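Guanine deaminase (Escherichia coli, PDB 6OHB) catalyses the zinc-dependent hydrolytic deamination of guanine to xanthine and ammonia, the one step from guanine to xanthine in purine degradation. Local coordinates at residues A[253-258]-A[262-267]; A[275-280]-A[286-291]; A[303-308]-A[328-333]; A[389-394]-A[414-419]. All blocks are in the same frame, centred on the assembly; numbering follows the deposited sequence.

Contact 1 of 4, residues A[253-258]-A[262-267]; sequences PDHDGY and YHQYGL
Y262 lies alongside Y258, the two phenol side chains pointing the same way with planes at 29°, so far slid apart that the rings, 5.7 Å between centroids, barely overlap. Touching is left to one side of each ring: Y258 CE1 comes 3.6 Å from Y262 CE2 and 3.4 Å from Y262 OH. With CG anti to the backbone N (chi1 -158°), the Y258 ring swings over to its neighbour. The two hydroxyls look to other partners, Y258 OH to E244 and Y262 OH to the carbonyl of H237, a zinc ligand. An alanine in place of Y262 would probably leave that carbonyl without its hydroxyl mate and open a gap beside the Y258 ring. The pair lies at helix 258-264 of the amidohydrolase barrel, and Y258 also packs on F210 and C239, residues that probably bind substrate. Next, Q264 meets the edge of the H255 imidazole with its aliphatic part, CG lying 3.7 Å from H255 CD2, while its bent chain carries the amide away to D260. Y265, the first residue to leave helical angles, brings CE2 to 4.3 Å from H255 NE2. G266, at positive phi, completes a Schellman motif, L267 N bonding to Y262 O at 3.0 Å.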
# COMPACT_ATOMS: atom_id res chain seq x y z
N PRO A 253 1.20 -17.53 -34.92
CA PRO A 253 1.59 -18.93 -34.68
C PRO A 253 2.96 -19.29 -35.23
O PRO A 253 3.53 -20.30 -34.80
CB PRO A 253 0.48 -19.73 -35.39
CG PRO A 253 -0.01 -18.80 -36.46
CD PRO A 253 0.11 -17.41 -35.90
N ASP A 254 3.52 -18.50 -36.15
CA ASP A 254 4.80 -18.83 -36.77
C ASP A 254 5.99 -18.23 -36.04
O ASP A 254 7.13 -18.41 -36.50
CB ASP A 254 4.81 -18.38 -38.23
CG ASP A 254 3.85 -19.18 -39.09
OD1 ASP A 254 3.71 -20.40 -38.85
OD2 ASP A 254 3.25 -18.59 -40.02
N HIS A 255 5.78 -17.53 -34.93
CA HIS A 255 6.87 -17.00 -34.13
C HIS A 255 7.06 -17.87 -32.89
O HIS A 255 6.13 -18.54 -32.44
CB HIS A 255 6.60 -15.55 -33.72
CG HIS A 255 6.57 -14.59 -34.87
ND1 HIS A 255 5.44 -14.35 -35.62
CD2 HIS A 255 7.54 -13.80 -35.40
CE1 HIS A 255 5.70 -13.46 -36.56
NE2 HIS A 255 6.97 -13.11 -36.45
N ASP A 256 8.28 -17.86 -32.35
CA ASP A 256 8.63 -18.71 -31.21
C ASP A 256 8.28 -18.06 -29.87
O ASP A 256 9.12 -17.93 -28.98
CB ASP A 256 10.11 -19.08 -31.27
CG ASP A 256 10.48 -20.19 -30.28
OD1 ASP A 256 9.57 -20.90 -29.82
OD2 ASP A 256 11.69 -20.33 -29.98
N GLY A 257 7.03 -17.65 -29.72
CA GLY A 257 6.54 -17.06 -28.49
C GLY A 257 6.33 -15.56 -28.61
O GLY A 257 6.43 -14.95 -29.68
N TYR A 258 6.06 -14.95 -27.45
CA TYR A 258 5.66 -13.55 -27.39
C TYR A 258 6.83 -12.62 -27.74
O TYR A 258 6.72 -11.78 -28.64
CB TYR A 258 5.11 -13.25 -26.00
CG TYR A 258 4.19 -12.04 -25.88
CD1 TYR A 258 4.19 -11.03 -26.83
CD2 TYR A 258 3.33 -11.92 -24.79
CE1 TYR A 258 3.36 -9.93 -26.71
CE2 TYR A 258 2.50 -10.82 -24.66
CZ TYR A 258 2.52 -9.83 -25.61
OH TYR A 258 1.68 -8.74 -25.47
N TYR A 262 8.26 -9.46 -31.25
CA TYR A 262 8.93 -8.17 -31.23
C TYR A 262 10.34 -8.27 -31.79
O TYR A 262 10.79 -7.38 -32.52
CB TYR A 262 8.98 -7.61 -29.81
CG TYR A 262 7.64 -7.35 -29.18
CD1 TYR A 262 6.68 -6.59 -29.83
CD2 TYR A 262 7.34 -7.86 -27.92
CE1 TYR A 262 5.44 -6.35 -29.25
CE2 TYR A 262 6.11 -7.62 -27.33
CZ TYR A 262 5.17 -6.87 -28.00
OH TYR A 262 3.95 -6.64 -27.40
N HIS A 263 11.03 -9.37 -31.48
CA HIS A 263 12.42 -9.53 -31.91
C HIS A 263 12.54 -9.64 -33.42
O HIS A 263 13.43 -9.04 -34.02
CB HIS A 263 13.03 -10.76 -31.23
CG HIS A 263 14.47 -10.99 -31.57
ND1 HIS A 263 15.48 -10.14 -31.18
CD2 HIS A 263 15.07 -11.99 -32.25
CE1 HIS A 263 16.64 -10.60 -31.61
NE2 HIS A 263 16.42 -11.72 -32.27
N GLN A 264 11.65 -10.42 -34.06
CA GLN A 264 11.72 -10.59 -35.51
C GLN A 264 11.40 -9.30 -36.24
O GLN A 264 11.89 -9.09 -37.36
CB GLN A 264 10.78 -11.71 -35.97
CG GLN A 264 11.16 -13.11 -35.51
CD GLN A 264 12.62 -13.45 -35.78
OE1 GLN A 264 13.16 -13.17 -36.86
NE2 GLN A 264 13.27 -14.07 -34.80
N TYR A 265 10.58 -8.43 -35.65
CA TYR A 265 10.33 -7.11 -36.20
C TYR A 265 11.35 -6.07 -35.73
O TYR A 265 11.07 -4.87 -35.79
CB TYR A 265 8.91 -6.66 -35.85
CG TYR A 265 7.83 -7.34 -36.66
CD1 TYR A 265 7.66 -7.05 -38.01
CD2 TYR A 265 6.99 -8.28 -36.08
CE1 TYR A 265 6.68 -7.68 -38.76
CE2 TYR A 265 6.01 -8.92 -36.82
CZ TYR A 265 5.85 -8.61 -38.16
OH TYR A 265 4.87 -9.24 -38.89
N GLY A 266 12.51 -6.52 -35.26
CA GLY A 266 13.60 -5.61 -34.89
C GLY A 266 13.25 -4.57 -33.86
O GLY A 266 13.72 -3.43 -33.95
N LEU A 267 12.42 -4.92 -32.87
CA LEU A 267 12.02 -3.99 -31.83
C LEU A 267 12.63 -4.33 -30.48
O LEU A 267 12.22 -3.78 -29.45
CB LEU A 267 10.50 -3.94 -31.71
CG LEU A 267 9.72 -3.40 -32.90
CD1 LEU A 267 8.23 -3.66 -32.72
CD2 LEU A 267 9.99 -1.92 -33.08

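Contact 2 of 4, residues A[275-280]-A[286-291]; sequences AHCVHL and DRLSET
Apolar packing carries this contact, and L288 is the residue of 286-291 that does the touching. Its CD1 methyl stands 3.9 Å from CD1 of L280, methyl against methyl, the two side chains crossing at about a right angle. In L288 the CG sits beside the backbone N and anti to the carbonyl carbon (chi1 -73°), and the extended second torsion carries CD1 outward from the helix to the loop. The same methyl lies 4.5 Å from C277 SG, a looser contact. One methyl thus serves two neighbours, and the 75 Å² buried between the segments is correspondingly small.

Hydrogen bonds lie within 286-291 and towards the surroundings. R287 O is gripped twice by T291, one turn further on, by its backbone N at 3.1 Å and by OG1 at 2.7 Å, from opposite faces of the carbonyl plane; the hydroxyl comes in 25° out of that plane. R287 itself sends its guanidinium group to a salt bridge with D260. On the loop side H276 ND1 is hydrogen-bonded to N302, and its ring meets that of the zinc ligand H237, the planes at about 20°.

The loop 275-280 follows strand 272-274, one of the parallel strands of the barrel, and leads into helix 282-290. L288 packs the helix against the loop that precedes it, as in the strand-loop-helix units of a TIM-barrel amidohydrolase, where the loops after the strands border the metal site.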
# COMPACT_ATOMS: atom_id res chain seq x y z
N ALA A 275 7.14 -3.80 -20.64
CA ALA A 275 6.43 -3.72 -19.37
C ALA A 275 5.96 -5.09 -18.93
O ALA A 275 5.53 -5.91 -19.75
CB ALA A 275 5.24 -2.77 -19.48
N HIS A 276 6.09 -5.33 -17.61
CA HIS A 276 5.54 -6.46 -16.86
C HIS A 276 6.48 -7.66 -16.87
O HIS A 276 7.18 -7.89 -15.89
CB HIS A 276 4.14 -6.83 -17.35
CG HIS A 276 3.16 -5.70 -17.26
ND1 HIS A 276 2.78 -5.15 -16.05
CD2 HIS A 276 2.51 -5.00 -18.22
CE1 HIS A 276 1.92 -4.17 -16.27
NE2 HIS A 276 1.74 -4.06 -17.58
N CYS A 277 6.50 -8.42 -17.97
CA CYS A 277 7.44 -9.55 -18.11
C CYS A 277 7.30 -10.52 -16.94
O CYS A 277 8.29 -10.97 -16.36
CB CYS A 277 8.88 -9.06 -18.22
SG CYS A 277 9.19 -8.08 -19.70
N VAL A 278 6.05 -10.86 -16.60
CA VAL A 278 5.79 -11.69 -15.43
C VAL A 278 5.98 -13.17 -15.74
O VAL A 278 6.43 -13.93 -14.87
CB VAL A 278 4.37 -11.40 -14.91
CG1 VAL A 278 4.05 -12.24 -13.69
CG2 VAL A 278 4.21 -9.91 -14.61
N HIS A 279 5.66 -13.60 -16.95
CA HIS A 279 5.72 -15.01 -17.35
C HIS A 279 6.63 -15.15 -18.56
O HIS A 279 6.17 -15.21 -19.70
CB HIS A 279 4.31 -15.55 -17.65
CG HIS A 279 3.32 -15.28 -16.56
ND1 HIS A 279 3.35 -15.95 -15.35
CD2 HIS A 279 2.29 -14.42 -16.48
CE1 HIS A 279 2.37 -15.51 -14.58
NE2 HIS A 279 1.71 -14.58 -15.25
N LEU A 280 7.94 -15.18 -18.31
CA LEU A 280 8.93 -15.35 -19.36
C LEU A 280 9.49 -16.77 -19.34
O LEU A 280 9.80 -17.31 -18.27
CB LEU A 280 10.09 -14.36 -19.21
CG LEU A 280 9.82 -12.87 -19.40
CD1 LEU A 280 11.07 -12.07 -19.04
CD2 LEU A 280 9.36 -12.57 -20.82
N ASP A 286 16.97 -15.07 -21.89
CA ASP A 286 18.25 -15.00 -22.59
C ASP A 286 18.20 -14.06 -23.78
O ASP A 286 19.19 -13.39 -24.08
CB ASP A 286 18.68 -16.40 -23.04
CG ASP A 286 18.85 -17.37 -21.89
OD1 ASP A 286 19.05 -16.92 -20.74
OD2 ASP A 286 18.80 -18.60 -22.13
N ARG A 287 17.06 -13.99 -24.48
CA ARG A 287 16.93 -13.07 -25.60
C ARG A 287 16.96 -11.62 -25.14
O ARG A 287 17.63 -10.77 -25.75
CB ARG A 287 15.64 -13.37 -26.37
CG ARG A 287 15.38 -12.48 -27.58
CD ARG A 287 16.30 -12.80 -28.77
NE ARG A 287 16.03 -14.08 -29.44
CZ ARG A 287 14.86 -14.45 -29.97
NH1 ARG A 287 13.80 -13.66 -29.92
NH2 ARG A 287 14.76 -15.64 -30.56
N LEU A 288 16.25 -11.30 -24.06
CA LEU A 288 16.31 -9.95 -23.50
C LEU A 288 17.74 -9.61 -23.07
O LEU A 288 18.20 -8.49 -23.27
CB LEU A 288 15.36 -9.82 -22.31
CG LEU A 288 13.87 -9.76 -22.61
CD1 LEU A 288 13.08 -9.62 -21.32
CD2 LEU A 288 13.56 -8.61 -23.57
N SER A 289 18.45 -10.59 -22.51
CA SER A 289 19.77 -10.29 -21.97
C SER A 289 20.81 -10.15 -23.08
O SER A 289 21.74 -9.34 -22.94
CB SER A 289 20.19 -11.39 -21.00
OG SER A 289 21.60 -11.48 -20.88
N GLU A 290 20.68 -10.90 -24.17
CA GLU A 290 21.63 -10.79 -25.27
C GLU A 290 21.42 -9.52 -26.08
O GLU A 290 22.39 -8.91 -26.54
CB GLU A 290 21.53 -12.02 -26.18
N THR A 291 20.17 -9.11 -26.26
CA THR A 291 19.83 -7.88 -26.98
C THR A 291 19.90 -6.63 -26.10
O THR A 291 19.65 -5.54 -26.61
CB THR A 291 18.44 -8.00 -27.61
OG1 THR A 291 17.46 -8.22 -26.58
CG2 THR A 291 18.40 -9.15 -28.59

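Contact 3 of 4, residues A[303-308]-A[328-333]; sequences LYLGSG and IGAGTT
Residues 328-333, directly after the zinc ligand D327 in the loop that follows strand 321-324, meet the end of helix 299-304 here, beside the metal site and at the face where the second subunit docks. The side chains of Y304 and L305, at the helix end, point toward A330 and T332. The polar link joins Y304 OH to T332 OG1 at 3.1 Å, a hydrogen bond in which either hydroxyl may be the donor. T332 OG1 lies at the edge of the phenol ring, near its plane and only 3.2 Å from Y304 CE2, and the two side chains cross at about a right angle. In T332 that oxygen sits between the backbone N and the carbonyl carbon (chi1 47°), which turns it to the phenol while CG2 packs 3.6 Å from Y304 CE2.

A second partner holds the same phenol oxygen: N341 of the second subunit donates its side-chain amide to Y304 OH. A phenylalanine in place of Y304 would probably leave both the T332 hydroxyl and the N341 amide of the other chain without this partner at the interface.

Next to this, L305 CD2 touches the A330 methyl at 3.9 Å; W101 packs on both. The helix itself closes in a Schellman motif, G306 at positive phi with its N bonded to L303 O at 3.2 Å. In the loop, G329 O is hydrogen-bonded to R402 of the second subunit. Thus a metal-bearing loop of the amidohydrolase barrel, with the helix end before it in the chain, is built into the dimer interface.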
# COMPACT_ATOMS: atom_id res chain seq x y z
N LEU A 303 -0.29 -7.07 -8.96
CA LEU A 303 -1.05 -7.65 -7.86
C LEU A 303 -2.56 -7.40 -8.01
O LEU A 303 -3.36 -8.31 -7.78
CB LEU A 303 -0.55 -7.10 -6.53
CG LEU A 303 0.78 -7.67 -6.03
CD1 LEU A 303 1.18 -7.01 -4.72
CD2 LEU A 303 0.70 -9.17 -5.88
N TYR A 304 -2.96 -6.18 -8.40
CA TYR A 304 -4.38 -5.89 -8.54
C TYR A 304 -5.06 -6.78 -9.57
O TYR A 304 -6.21 -7.18 -9.40
CB TYR A 304 -4.60 -4.42 -8.91
CG TYR A 304 -4.62 -3.45 -7.75
CD1 TYR A 304 -5.53 -3.60 -6.70
CD2 TYR A 304 -3.75 -2.37 -7.70
CE1 TYR A 304 -5.55 -2.71 -5.64
CE2 TYR A 304 -3.77 -1.47 -6.65
CZ TYR A 304 -4.66 -1.64 -5.62
OH TYR A 304 -4.66 -0.74 -4.58
N LEU A 305 -4.36 -7.07 -10.67
CA LEU A 305 -4.91 -7.86 -11.77
C LEU A 305 -4.64 -9.36 -11.64
O LEU A 305 -4.98 -10.11 -12.56
CB LEU A 305 -4.35 -7.36 -13.11
CG LEU A 305 -4.95 -6.10 -13.76
CD1 LEU A 305 -6.29 -6.40 -14.39
CD2 LEU A 305 -5.07 -4.92 -12.81
N GLY A 306 -4.05 -9.80 -10.53
CA GLY A 306 -3.71 -11.20 -10.37
C GLY A 306 -2.79 -11.71 -11.45
O GLY A 306 -2.94 -12.85 -11.91
N SER A 307 -1.85 -10.88 -11.88
CA SER A 307 -0.96 -11.24 -12.96
C SER A 307 0.08 -12.27 -12.54
O SER A 307 0.33 -13.25 -13.25
CB SER A 307 -0.29 -9.97 -13.48
OG SER A 307 -1.12 -9.37 -14.46
N GLY A 308 0.72 -12.06 -11.39
CA GLY A 308 1.76 -12.94 -10.92
C GLY A 308 2.89 -12.12 -10.32
O GLY A 308 2.76 -10.92 -10.10
N ILE A 328 0.12 3.35 -13.87
CA ILE A 328 -1.01 4.19 -13.49
C ILE A 328 -2.12 3.98 -14.50
O ILE A 328 -1.85 3.81 -15.70
CB ILE A 328 -0.61 5.67 -13.35
CG1 ILE A 328 -0.13 5.94 -11.92
CG2 ILE A 328 -1.75 6.61 -13.71
CD1 ILE A 328 -1.29 5.91 -10.93
N GLY A 329 -3.36 3.96 -14.02
CA GLY A 329 -4.45 3.30 -14.69
C GLY A 329 -4.81 2.06 -13.89
O GLY A 329 -5.66 2.11 -13.00
N ALA A 330 -4.14 0.94 -14.19
CA ALA A 330 -4.34 -0.28 -13.41
C ALA A 330 -3.72 -0.13 -12.03
O ALA A 330 -4.28 -0.61 -11.03
CB ALA A 330 -3.76 -1.49 -14.14
N GLY A 331 -2.56 0.52 -11.95
CA GLY A 331 -2.03 0.90 -10.67
C GLY A 331 -2.80 2.07 -10.07
O GLY A 331 -3.48 2.82 -10.77
N THR A 332 -2.70 2.20 -8.75
CA THR A 332 -3.49 3.17 -8.02
C THR A 332 -2.69 4.36 -7.51
O THR A 332 -3.28 5.26 -6.90
CB THR A 332 -4.23 2.49 -6.86
OG1 THR A 332 -3.34 1.65 -6.13
CG2 THR A 332 -5.40 1.66 -7.38
N THR A 333 -1.37 4.37 -7.66
CA THR A 333 -0.59 5.47 -7.11
C THR A 333 0.47 5.93 -8.10
O THR A 333 1.04 5.13 -8.84
CB THR A 333 0.04 5.08 -5.77
OG1 THR A 333 0.69 6.22 -5.20
CG2 THR A 333 1.06 3.95 -5.95

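Contact 4 of 4, residues A[389-394]-A[414-419]; sequences VVMEPT and FVMMTL
Beyond strand 388-391, the chain comes closest to helix 409-419 at P393 and M416, whose CA atoms are 5.8 Å apart. The strand, which pairs antiparallel with strands 73-84 and 425-430, packs here on a helix in the C-terminal part of an amidohydrolase-superfamily enzyme, away from the zinc and the substrate-binding residues.

M416 reaches across from the helix and takes the larger share. Its extended first two torsions (chi1 -161°) carry the sulfur across to the end of M391, and the bend at chi3 (69°) turns its own methyl. There the thioether of M416 meets the methyl of M391: SD lies 3.5 Å from M391 CE, and M416 CG is 3.8 Å from that same methyl. The two side chains cross at about a right angle, methyl group against sulfur, in an apolar contact. M391 is itself bent at chi2 (-92°) and chi3, a folding that turns its methyl to the helix.

P393 provides the second touch; its CB stands 4.3 Å from M416 SD, a looser approach. The sulfur thus has the M391 methyl close by and the P393 ring more loosely beside it. Both M391 and P393 have further neighbours, L337 of helix 336-349 and Y403 of helix 397-404 respectively, which continue the apolar packing. F414 and V415 also pack on G92 and V91 of the second subunit. Within the helix, T418 OG1 and T418 N both bond to F414 O, from opposite faces of its plane, the hydroxyl at 3.0 Å.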
# COMPACT_ATOMS: atom_id res chain seq x y z
N VAL A 389 14.68 15.85 -5.83
CA VAL A 389 13.54 15.93 -4.94
C VAL A 389 14.04 16.13 -3.51
O VAL A 389 14.91 15.39 -3.04
CB VAL A 389 12.66 14.66 -5.01
CG1 VAL A 389 11.40 14.84 -4.17
CG2 VAL A 389 12.31 14.34 -6.46
N VAL A 390 13.50 17.14 -2.84
CA VAL A 390 13.68 17.31 -1.41
C VAL A 390 12.54 16.57 -0.71
O VAL A 390 11.37 16.90 -0.91
CB VAL A 390 13.70 18.79 -1.02
CG1 VAL A 390 14.04 18.95 0.45
CG2 VAL A 390 14.67 19.56 -1.91
N MET A 391 12.91 15.59 0.12
CA MET A 391 12.03 14.65 0.80
C MET A 391 11.98 14.96 2.29
O MET A 391 12.99 15.34 2.89
CB MET A 391 12.52 13.21 0.67
CG MET A 391 12.87 12.74 -0.72
SD MET A 391 11.47 11.96 -1.51
CE MET A 391 11.12 10.66 -0.33
N GLU A 392 10.80 14.79 2.87
CA GLU A 392 10.61 14.93 4.31
C GLU A 392 10.36 13.54 4.86
O GLU A 392 9.22 13.06 4.85
CB GLU A 392 9.44 15.87 4.62
CG GLU A 392 9.41 16.38 6.05
CD GLU A 392 8.21 17.27 6.32
OE1 GLU A 392 7.55 17.68 5.35
OE2 GLU A 392 7.93 17.55 7.51
N PRO A 393 11.39 12.83 5.33
CA PRO A 393 11.17 11.46 5.81
C PRO A 393 10.43 11.37 7.13
O PRO A 393 10.03 10.27 7.53
CB PRO A 393 12.60 10.91 5.94
CG PRO A 393 13.43 12.12 6.18
CD PRO A 393 12.80 13.24 5.42
N THR A 394 10.24 12.49 7.82
CA THR A 394 9.53 12.57 9.09
C THR A 394 8.18 13.26 8.92
O THR A 394 7.70 13.95 9.82
CB THR A 394 10.38 13.30 10.13
OG1 THR A 394 10.77 14.58 9.62
CG2 THR A 394 11.63 12.49 10.48
N PHE A 414 14.24 2.27 4.51
CA PHE A 414 13.12 1.34 4.63
C PHE A 414 11.89 2.03 5.21
O PHE A 414 10.77 1.78 4.77
CB PHE A 414 13.54 0.14 5.47
CG PHE A 414 12.56 -0.99 5.44
CD1 PHE A 414 12.50 -1.84 4.35
CD2 PHE A 414 11.71 -1.22 6.52
CE1 PHE A 414 11.59 -2.89 4.31
CE2 PHE A 414 10.80 -2.27 6.49
CZ PHE A 414 10.74 -3.10 5.39
N VAL A 415 12.09 2.88 6.22
CA VAL A 415 10.98 3.65 6.79
C VAL A 415 10.33 4.50 5.71
O VAL A 415 9.10 4.51 5.55
CB VAL A 415 11.48 4.52 7.96
CG1 VAL A 415 10.44 5.58 8.33
CG2 VAL A 415 11.84 3.67 9.16
N MET A 416 11.16 5.20 4.94
CA MET A 416 10.65 6.02 3.85
C MET A 416 9.88 5.17 2.83
O MET A 416 8.84 5.59 2.31
CB MET A 416 11.81 6.74 3.18
CG MET A 416 11.45 7.93 2.35
SD MET A 416 12.95 8.89 2.11
CE MET A 416 13.86 7.78 1.05
N MET A 417 10.37 3.96 2.55
CA MET A 417 9.75 3.13 1.53
C MET A 417 8.41 2.58 1.99
O MET A 417 7.45 2.52 1.21
CB MET A 417 10.68 1.97 1.17
CG MET A 417 10.22 1.12 0.02
SD MET A 417 11.23 -0.37 -0.12
CE MET A 417 10.62 -1.29 1.30
N THR A 418 8.31 2.19 3.25
CA THR A 418 7.10 1.52 3.70
C THR A 418 6.03 2.50 4.17
O THR A 418 4.84 2.16 4.12
CB THR A 418 7.42 0.53 4.83
OG1 THR A 418 8.04 1.22 5.92
CG2 THR A 418 8.34 -0.57 4.33
N LEU A 419 6.42 3.69 4.62
CA LEU A 419 5.46 4.65 5.14
C LEU A 419 5.32 5.89 4.29
O LEU A 419 4.47 6.74 4.59
CB LEU A 419 5.86 5.07 6.56
CG LEU A 419 5.26 4.32 7.74
CD1 LEU A 419 5.21 2.83 7.46
CD2 LEU A 419 6.08 4.62 8.98

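Contacts 1, 2 and 3 follow one another along the chain around the zinc-bearing side of the barrel, whereas contact 4 stands apart, its centre about 42 Å from that of contact 1. Contacts 1 and 2 touch directly where H263 meets R287 and T291, their centres about 13 Å apart. Contacts 2 and 3, with centres about 20 Å apart, are joined by a probable hydrogen bond of 2.8 Å from H279 NE2 to S307 O. The zinc ion is about 7 Å from the side chain of A330, about 10 Å from that of Y258 and about 11 Å from that of C277. Contacts 3 and 4 do not touch, but both reach the second subunit, Y304 of one chain packing on T418 of the other.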